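Local coordinates for protein titin (Homo sapiens, PDB 2J8H) that is a giant elastic protein of muscle, probably with serine/threonine kinase activity elsewhere in the chain, here represented by a rigid tandem of two immunoglobulin domains from the A-band, at residues A[36-41]-A[77-82]; A[98-103]-A[178-183]. All coordinates share one frame; numbering follows the deposited sequence.

Interaction 1 of 2, residues A[36-41]-A[77-82]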
ATOM      1  N   VAL A  36      -5.631  -5.517  30.969  1.00 48.33           N
ATOM      2  CA  VAL A  36      -6.500  -5.632  29.834  1.00 47.62           C
ATOM      3  C   VAL A  36      -6.094  -6.808  28.983  1.00 48.10           C
ATOM      4  O   VAL A  36      -4.913  -7.067  28.793  1.00 47.51           O
ATOM      5  CB  VAL A  36      -6.478  -4.350  29.031  1.00 47.41           C
ATOM      6  CG1 VAL A  36      -7.121  -4.555  27.648  1.00 46.23           C
ATOM      7  CG2 VAL A  36      -7.178  -3.242  29.849  1.00 47.91           C
ATOM      8  N   LYS A  37      -7.093  -7.547  28.511  1.00 48.26           N
ATOM      9  CA  LYS A  37      -6.889  -8.629  27.580  1.00 47.63           C
ATOM     10  C   LYS A  37      -7.833  -8.375  26.414  1.00 47.24           C
ATOM     11  O   LYS A  37      -8.880  -7.736  26.571  1.00 46.65           O
ATOM     12  CB  LYS A  37      -7.193  -9.977  28.241  1.00 48.02           C
ATOM     13  CG  LYS A  37      -6.213 -10.431  29.306  1.00 48.80           C
ATOM     14  CD  LYS A  37      -6.550 -11.844  29.892  1.00 48.83           C
ATOM     15  CE  LYS A  37      -7.694 -11.861  30.931  1.00 52.24           C
ATOM     16  NZ  LYS A  37      -7.979 -13.240  31.623  1.00 50.75           N
ATOM     17  N   TRP A  38      -7.443  -8.872  25.251  1.00 46.87           N
ATOM     18  CA  TRP A  38      -8.178  -8.686  24.018  1.00 47.19           C
ATOM     19  C   TRP A  38      -8.559 -10.027  23.447  1.00 47.05           C
ATOM     20  O   TRP A  38      -7.787 -10.997  23.564  1.00 46.78           O
ATOM     21  CB  TRP A  38      -7.269  -8.001  23.014  1.00 47.43           C
ATOM     22  CG  TRP A  38      -6.940  -6.581  23.329  1.00 46.77           C
ATOM     23  CD1 TRP A  38      -5.879  -6.123  24.051  1.00 46.59           C
ATOM     24  CD2 TRP A  38      -7.675  -5.435  22.924  1.00 46.29           C
ATOM     25  NE1 TRP A  38      -5.903  -4.760  24.106  1.00 45.56           N
ATOM     26  CE2 TRP A  38      -7.000  -4.309  23.426  1.00 47.13           C
ATOM     27  CE3 TRP A  38      -8.848  -5.244  22.185  1.00 47.24           C
ATOM     28  CZ2 TRP A  38      -7.442  -3.012  23.192  1.00 47.22           C
ATOM     29  CZ3 TRP A  38      -9.282  -3.955  21.961  1.00 46.88           C
ATOM     30  CH2 TRP A  38      -8.575  -2.855  22.468  1.00 46.72           C
ATOM     31  N   TYR A  39      -9.718 -10.090  22.794  1.00 47.06           N
ATOM     32  CA  TYR A  39     -10.245 -11.354  22.298  1.00 47.11           C
ATOM     33  C   TYR A  39     -10.829 -11.168  20.915  1.00 47.91           C
ATOM     34  O   TYR A  39     -11.418 -10.118  20.621  1.00 46.88           O
ATOM     35  CB  TYR A  39     -11.376 -11.859  23.194  1.00 46.23           C
ATOM     36  CG  TYR A  39     -10.972 -11.998  24.634  1.00 46.70           C
ATOM     37  CD1 TYR A  39     -10.902 -10.878  25.450  1.00 48.45           C
ATOM     38  CD2 TYR A  39     -10.666 -13.247  25.198  1.00 45.13           C
ATOM     39  CE1 TYR A  39     -10.534 -10.975  26.777  1.00 45.11           C
ATOM     40  CE2 TYR A  39     -10.264 -13.335  26.518  1.00 45.30           C
ATOM     41  CZ  TYR A  39     -10.226 -12.195  27.294  1.00 45.55           C
ATOM     42  OH  TYR A  39      -9.846 -12.236  28.606  1.00 46.61           O
ATOM     43  N   ARG A  40     -10.718 -12.215  20.101  1.00 48.30           N
ATOM     44  CA  ARG A  40     -11.418 -12.300  18.835  1.00 49.01           C
ATOM     45  C   ARG A  40     -12.450 -13.400  19.019  1.00 48.94           C
ATOM     46  O   ARG A  40     -12.107 -14.550  19.289  1.00 47.56           O
ATOM     47  CB  ARG A  40     -10.431 -12.659  17.722  1.00 49.28           C
ATOM     48  CG  ARG A  40     -11.028 -12.796  16.327  1.00 50.40           C
ATOM     49  CD  ARG A  40     -10.003 -13.482  15.447  1.00 51.68           C
ATOM     50  NE  ARG A  40     -10.488 -13.853  14.130  1.00 55.19           N
ATOM     51  CZ  ARG A  40     -11.330 -14.845  13.877  1.00 58.61           C
ATOM     52  NH1 ARG A  40     -11.842 -15.585  14.864  1.00 60.11           N
ATOM     53  NH2 ARG A  40     -11.700 -15.079  12.614  1.00 58.70           N
ATOM     54  N   GLN A  41     -13.722 -13.045  18.884  1.00 49.56           N
ATOM     55  CA  GLN A  41     -14.804 -14.000  19.083  1.00 50.01           C
ATOM     56  C   GLN A  41     -14.585 -14.835  20.329  1.00 49.68           C
ATOM     57  O   GLN A  41     -14.697 -16.053  20.283  1.00 49.37           O
ATOM     58  CB  GLN A  41     -14.933 -14.953  17.894  1.00 50.79           C
ATOM     59  CG  GLN A  41     -15.669 -14.396  16.733  1.00 52.94           C
ATOM     60  CD  GLN A  41     -16.029 -15.457  15.725  1.00 53.02           C
ATOM     61  OE1 GLN A  41     -15.214 -15.823  14.872  1.00 57.57           O
ATOM     62  NE2 GLN A  41     -17.252 -15.971  15.823  1.00 57.51           N
ATOM     63  N   TYR A  77     -14.929  -8.477  18.422  1.00 47.87           N
ATOM     64  CA  TYR A  77     -13.785  -8.445  19.301  1.00 47.55           C
ATOM     65  C   TYR A  77     -14.277  -7.996  20.652  1.00 47.88           C
ATOM     66  O   TYR A  77     -15.288  -7.298  20.744  1.00 48.26           O
ATOM     67  CB  TYR A  77     -12.732  -7.465  18.784  1.00 47.60           C
ATOM     68  CG  TYR A  77     -12.127  -7.933  17.482  1.00 47.38           C
ATOM     69  CD1 TYR A  77     -12.785  -7.723  16.262  1.00 48.37           C
ATOM     70  CD2 TYR A  77     -10.935  -8.625  17.473  1.00 47.14           C
ATOM     71  CE1 TYR A  77     -12.240  -8.184  15.073  1.00 45.34           C
ATOM     72  CE2 TYR A  77     -10.401  -9.112  16.299  1.00 46.40           C
ATOM     73  CZ  TYR A  77     -11.052  -8.879  15.097  1.00 45.93           C
ATOM     74  OH  TYR A  77     -10.476  -9.365  13.935  1.00 45.42           O
ATOM     75  N   GLN A  78     -13.577  -8.445  21.691  1.00 47.88           N
ATOM     76  CA  GLN A  78     -13.840  -8.040  23.062  1.00 47.80           C
ATOM     77  C   GLN A  78     -12.556  -7.516  23.682  1.00 47.03           C
ATOM     78  O   GLN A  78     -11.477  -7.944  23.342  1.00 46.64           O
ATOM     79  CB  GLN A  78     -14.337  -9.216  23.901  1.00 48.54           C
ATOM     80  CG  GLN A  78     -15.658  -9.818  23.487  1.00 50.24           C
ATOM     81  CD  GLN A  78     -15.539 -10.880  22.406  1.00 51.93           C
ATOM     82  OE1 GLN A  78     -14.544 -11.594  22.323  1.00 53.93           O
ATOM     83  NE2 GLN A  78     -16.587 -11.014  21.592  1.00 51.71           N
ATOM     84  N   VAL A  79     -12.699  -6.551  24.568  1.00 46.70           N
ATOM     85  CA  VAL A  79     -11.623  -6.080  25.429  1.00 46.37           C
ATOM     86  C   VAL A  79     -12.131  -6.217  26.849  1.00 46.24           C
ATOM     87  O   VAL A  79     -13.314  -5.922  27.142  1.00 44.42           O
ATOM     88  CB  VAL A  79     -11.205  -4.620  25.117  1.00 46.91           C
ATOM     89  CG1 VAL A  79     -12.336  -3.678  25.356  1.00 45.79           C
ATOM     90  CG2 VAL A  79      -9.923  -4.208  25.913  1.00 45.79           C
ATOM     91  N   ARG A  80     -11.261  -6.746  27.700  1.00 46.18           N
ATOM     92  CA  ARG A  80     -11.605  -6.986  29.079  1.00 46.15           C
ATOM     93  C   ARG A  80     -10.677  -6.235  29.984  1.00 46.22           C
ATOM     94  O   ARG A  80      -9.474  -6.252  29.778  1.00 47.68           O
ATOM     95  CB  ARG A  80     -11.510  -8.485  29.378  1.00 46.04           C
ATOM     96  CG  ARG A  80     -11.989  -8.824  30.800  1.00 45.61           C
ATOM     97  CD  ARG A  80     -11.752 -10.287  31.155  1.00 45.63           C
ATOM     98  NE  ARG A  80     -12.549 -11.162  30.305  1.00 44.00           N
ATOM     99  CZ  ARG A  80     -12.549 -12.484  30.377  1.00 43.76           C
ATOM    100  NH1 ARG A  80     -11.812 -13.110  31.293  1.00 43.36           N
ATOM    101  NH2 ARG A  80     -13.303 -13.190  29.549  1.00 43.35           N
ATOM    102  N   ALA A  81     -11.225  -5.614  31.024  1.00 45.86           N
ATOM    103  CA  ALA A  81     -10.422  -4.888  32.002  1.00 45.25           C
ATOM    104  C   ALA A  81     -10.713  -5.474  33.367  1.00 44.96           C
ATOM    105  O   ALA A  81     -11.868  -5.576  33.741  1.00 44.03           O
ATOM    106  CB  ALA A  81     -10.772  -3.380  31.978  1.00 45.22           C
ATOM    107  N   THR A  82      -9.666  -5.841  34.101  1.00 45.21           N
ATOM    108  CA  THR A  82      -9.798  -6.528  35.365  1.00 45.12           C
ATOM    109  C   THR A  82      -8.858  -5.931  36.410  1.00 45.68           C
ATOM    110  O   THR A  82      -7.682  -5.682  36.147  1.00 45.40           O
ATOM    111  CB  THR A  82      -9.397  -8.003  35.194  1.00 45.36           C
ATOM    112  OG1 THR A  82     -10.186  -8.605  34.166  1.00 45.57           O
ATOM    113  CG2 THR A  82      -9.555  -8.799  36.481  1.00 44.67           C
TER

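Interaction 2 of 2, residues A[98-103]-A[178-183]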
ATOM      1  N   VAL A  98     -14.455  -4.576   1.114  1.00 47.05           N
ATOM      2  CA  VAL A  98     -13.683  -5.086  -0.015  1.00 47.31           C
ATOM      3  C   VAL A  98     -14.439  -4.671  -1.263  1.00 47.63           C
ATOM      4  O   VAL A  98     -15.586  -5.103  -1.471  1.00 47.52           O
ATOM      5  CB  VAL A  98     -13.546  -6.624   0.033  1.00 47.74           C
ATOM      6  CG1 VAL A  98     -12.651  -7.111  -1.100  1.00 48.37           C
ATOM      7  CG2 VAL A  98     -13.030  -7.091   1.410  1.00 48.45           C
ATOM      8  N   PRO A  99     -13.847  -3.792  -2.073  1.00 47.80           N
ATOM      9  CA  PRO A  99     -14.491  -3.384  -3.323  1.00 47.75           C
ATOM     10  C   PRO A  99     -14.799  -4.570  -4.221  1.00 47.03           C
ATOM     11  O   PRO A  99     -14.020  -5.534  -4.244  1.00 47.87           O
ATOM     12  CB  PRO A  99     -13.429  -2.494  -3.976  1.00 48.08           C
ATOM     13  CG  PRO A  99     -12.674  -1.971  -2.854  1.00 47.94           C
ATOM     14  CD  PRO A  99     -12.563  -3.094  -1.890  1.00 48.05           C
ATOM     15  N   ALA A 100     -15.910  -4.517  -4.952  1.00 46.67           N
ATOM     16  CA  ALA A 100     -16.226  -5.606  -5.882  1.00 46.29           C
ATOM     17  C   ALA A 100     -15.141  -5.670  -6.916  1.00 45.92           C
ATOM     18  O   ALA A 100     -14.778  -4.642  -7.482  1.00 44.37           O
ATOM     19  CB  ALA A 100     -17.587  -5.409  -6.557  1.00 46.51           C
ATOM     20  N   LYS A 101     -14.647  -6.872  -7.197  1.00 46.55           N
ATOM     21  CA  LYS A 101     -13.532  -7.021  -8.111  1.00 46.94           C
ATOM     22  C   LYS A 101     -13.595  -8.371  -8.786  1.00 46.77           C
ATOM     23  O   LYS A 101     -13.876  -9.373  -8.154  1.00 47.70           O
ATOM     24  CB  LYS A 101     -12.201  -6.834  -7.350  1.00 47.92           C
ATOM     25  CG  LYS A 101     -10.943  -6.877  -8.210  1.00 49.50           C
ATOM     26  CD  LYS A 101     -10.719  -5.609  -9.013  1.00 54.25           C
ATOM     27  CE  LYS A 101      -9.657  -5.809 -10.180  1.00 55.31           C
ATOM     28  NZ  LYS A 101     -10.196  -6.508 -11.405  1.00 54.21           N
ATOM     29  N   ILE A 102     -13.370  -8.373 -10.087  1.00 47.13           N
ATOM     30  CA  ILE A 102     -13.312  -9.602 -10.874  1.00 47.46           C
ATOM     31  C   ILE A 102     -11.834  -9.935 -11.060  1.00 47.77           C
ATOM     32  O   ILE A 102     -11.053  -9.051 -11.384  1.00 48.01           O
ATOM     33  CB  ILE A 102     -13.941  -9.415 -12.267  1.00 47.14           C
ATOM     34  CG1 ILE A 102     -15.435  -9.164 -12.180  1.00 45.89           C
ATOM     35  CG2 ILE A 102     -13.677 -10.630 -13.135  1.00 47.45           C
ATOM     36  CD1 ILE A 102     -16.197 -10.219 -11.431  1.00 46.73           C
ATOM     37  N   HIS A 103     -11.474 -11.194 -10.844  1.00 47.63           N
ATOM     38  CA  HIS A 103     -10.080 -11.648 -10.906  1.00 48.04           C
ATOM     39  C   HIS A 103      -9.920 -12.707 -11.971  1.00 48.85           C
ATOM     40  O   HIS A 103     -10.130 -13.891 -11.705  1.00 51.04           O
ATOM     41  CB  HIS A 103      -9.660 -12.294  -9.591  1.00 48.34           C
ATOM     42  CG  HIS A 103      -9.887 -11.439  -8.388  1.00 47.59           C
ATOM     43  ND1 HIS A 103      -9.176 -10.290  -8.152  1.00 50.17           N
ATOM     44  CD2 HIS A 103     -10.739 -11.578  -7.343  1.00 51.02           C
ATOM     45  CE1 HIS A 103      -9.590  -9.744  -7.017  1.00 50.78           C
ATOM     46  NE2 HIS A 103     -10.540 -10.507  -6.512  1.00 48.69           N
ATOM     47  N   VAL A 178     -18.678 -10.335 -17.562  1.00 47.44           N
ATOM     48  CA  VAL A 178     -19.086 -10.613 -16.184  1.00 47.36           C
ATOM     49  C   VAL A 178     -18.797  -9.354 -15.363  1.00 48.22           C
ATOM     50  O   VAL A 178     -17.750  -8.687 -15.546  1.00 47.70           O
ATOM     51  CB  VAL A 178     -18.354 -11.829 -15.599  1.00 48.01           C
ATOM     52  CG1 VAL A 178     -16.854 -11.661 -15.701  1.00 47.07           C
ATOM     53  CG2 VAL A 178     -18.818 -12.103 -14.139  1.00 46.89           C
ATOM     54  N   CYS A 179     -19.736  -9.007 -14.495  1.00 48.40           N
ATOM     55  CA  CYS A 179     -19.645  -7.776 -13.750  1.00 47.55           C
ATOM     56  C   CYS A 179     -19.995  -8.044 -12.300  1.00 47.48           C
ATOM     57  O   CYS A 179     -20.916  -8.808 -12.027  1.00 47.14           O
ATOM     58  CB  CYS A 179     -20.573  -6.764 -14.402  1.00 48.15           C
ATOM     59  SG  CYS A 179     -20.637  -5.113 -13.641  1.00 52.24           S
ATOM     60  N   ALA A 180     -19.224  -7.457 -11.381  1.00 46.21           N
ATOM     61  CA  ALA A 180     -19.487  -7.523  -9.948  1.00 45.95           C
ATOM     62  C   ALA A 180     -19.680  -6.096  -9.463  1.00 45.35           C
ATOM     63  O   ALA A 180     -18.869  -5.225  -9.787  1.00 43.38           O
ATOM     64  CB  ALA A 180     -18.319  -8.195  -9.210  1.00 45.61           C
ATOM     65  N   LYS A 181     -20.747  -5.865  -8.695  1.00 45.71           N
ATOM     66  CA  LYS A 181     -21.077  -4.553  -8.138  1.00 46.75           C
ATOM     67  C   LYS A 181     -21.380  -4.664  -6.650  1.00 46.49           C
ATOM     68  O   LYS A 181     -22.157  -5.525  -6.231  1.00 45.99           O
ATOM     69  CB  LYS A 181     -22.346  -3.963  -8.778  1.00 47.50           C
ATOM     70  CG  LYS A 181     -22.363  -3.845 -10.284  1.00 50.86           C
ATOM     71  CD  LYS A 181     -23.813  -3.924 -10.843  1.00 50.95           C
ATOM     72  CE  LYS A 181     -23.854  -3.715 -12.375  1.00 53.53           C
ATOM     73  NZ  LYS A 181     -23.254  -4.816 -13.191  1.00 55.95           N
ATOM     74  N   ASN A 182     -20.788  -3.778  -5.858  1.00 46.85           N
ATOM     75  CA  ASN A 182     -21.309  -3.483  -4.525  1.00 46.79           C
ATOM     76  C   ASN A 182     -21.164  -2.004  -4.254  1.00 47.06           C
ATOM     77  O   ASN A 182     -20.859  -1.231  -5.173  1.00 46.49           O
ATOM     78  CB  ASN A 182     -20.658  -4.367  -3.439  1.00 46.86           C
ATOM     79  CG  ASN A 182     -19.188  -4.100  -3.231  1.00 46.84           C
ATOM     80  OD1 ASN A 182     -18.610  -3.154  -3.767  1.00 47.81           O
ATOM     81  ND2 ASN A 182     -18.561  -4.957  -2.430  1.00 46.98           N
ATOM     82  N   ARG A 183     -21.382  -1.603  -3.003  1.00 46.72           N
ATOM     83  CA  ARG A 183     -21.351  -0.199  -2.646  1.00 47.03           C
ATOM     84  C   ARG A 183     -19.984   0.452  -2.808  1.00 46.04           C
ATOM     85  O   ARG A 183     -19.901   1.665  -2.872  1.00 46.79           O
ATOM     86  CB  ARG A 183     -21.880   0.006  -1.202  1.00 47.66           C
ATOM     87  CG  ARG A 183     -20.988  -0.609  -0.100  1.00 49.34           C
ATOM     88  CD  ARG A 183     -21.531  -0.324   1.288  1.00 50.60           C
ATOM     89  NE  ARG A 183     -22.851  -0.928   1.496  1.00 53.72           N
ATOM     90  CZ  ARG A 183     -23.487  -0.956   2.664  1.00 55.73           C
ATOM     91  NH1 ARG A 183     -22.929  -0.414   3.751  1.00 57.24           N
ATOM     92  NH2 ARG A 183     -24.691  -1.524   2.750  1.00 55.95           N
TER

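Interaction 1 of 2, residues A[36-41]-A[77-82]
From Val36 opposite Ala81 to Arg40 opposite Tyr77, the two strands run antiparallel, 164° apart in direction, and the Lys37-Arg80 and Tyr39-Gln78 pairs carry the four backbone hydrogen bonds; Arg80 N to Lys37 O is 2.8 Å. In an I-set immunoglobulin domain this is the pairing of strands C and F.

On the core face, Val79 holds CG2 anti to its backbone N (chi1, measured to CG1, 62°), and so lays this methyl over the Trp38 ring. Val79 CG2 is 3.7 Å from the centroid of the six-membered ring of Trp38 and 4° off the normal, a clean CH-pi contact. Val79 CG2 also meets Val36 CG1 at 3.3 Å, tighter than usual. Further along this face, the CB-CG part of Arg40 runs obliquely past the Tyr77 ring, Arg40 CG to Tyr77 CE2 3.7 Å, while Arg40 NH2 bonds to Asp72 O.

The other face is more polar. Tyr39 holds its OH above the centre of the Arg80 guanidinium, Tyr39 OH to Arg80 CZ 3.2 Å; approaching from above a face, the oxygen makes no hydrogen bond to this guanidinium. Gln78, bent at chi2, brings OE1 to 3.3 Å from Tyr39 CB and accepts a bond from Gly42 N. Lys37 NZ comes within 3.8 Å of Arg80 NH1, a pair of like charges.

Beneath the core face, Trp38 packs on Leu24 and Leu64 of strands 22-29 and 61-66, and Val79 on Cys26. Tyr77 OH reaches Asp73 O, forming a tyrosine corner, and strand 86-102 continues the sheet beyond 76-83.

Interaction 2 of 2, residues A[98-103]-A[178-183]
Ile102 lays its CD1 methyl on Ala180, 3.7 Å from CD1 to CB, bridging the two sheets of the second immunoglobulin sandwich. Strand 98-102 pairs with strand 123-131 in one sheet, whereas 178-182 belongs to the sheet with 135-140 and 185-196. The strands run nearly antiparallel, 5.8 Å apart at the closest approach of their axes, but side chains rather than backbone rungs join them.

In Ile102, CG1 is anti to the carbonyl carbon (chi1 -66°), with chi2 at -55° bringing CD1 to Ala180, while CG2 faces Val178 CG1 at a looser 4.2 Å. Ile126 and Phe128 pack on the same side chain. Next along the strand two alanines meet, Ala100 CB and Ala180 CB 3.9 Å apart; Pro134 touches both.

Past the alanines Asn182 takes over with its amide. Asn182 ND2 donates to Val98 O at 3.1 Å, with an N-H...O angle of 163° and the acceptor lying in the amide plane; ND2 is shared with Pro132 O, its stronger partner. Asn182 OD1 in turn receives Ala100 N at 3.2 Å, from a donor well above the plane of the side-chain carbonyl, and also Phe184 N. One amide therefore meets backbone groups on both flanks of Pro99. A leucine here would probably leave Val98 O, Ala100 N and Pro132 O without these mates and loosen the hold of residues 98-100 on the 178-183 segment.

Lys101 turns away from that segment: its NZ, salt-bridged to Asp187, curls back to donate to Ile102 O at 2.7 Å.

How the interactions relate
The two contacts belong to different immunoglobulin domains of the tandem, with centres 34 Å apart and nearest atoms about 13 Å apart, so they do not touch. Strand 86-102 connects them. Its first part lies beside strand 76-83 of interaction 1, and its last part supplies residues 98-102 to interaction 2, a continuous strand across the domain junction that is consistent with the rigid conformation of the pair. The contacts differ in kind: interaction 1 joins neighbouring strands within one sheet, burying 628 Å², whereas interaction 2 spans two sheets and buries 321 Å². In sequence, residues 36-82 are complete before residue 98 is reached, so neither contact encloses the other.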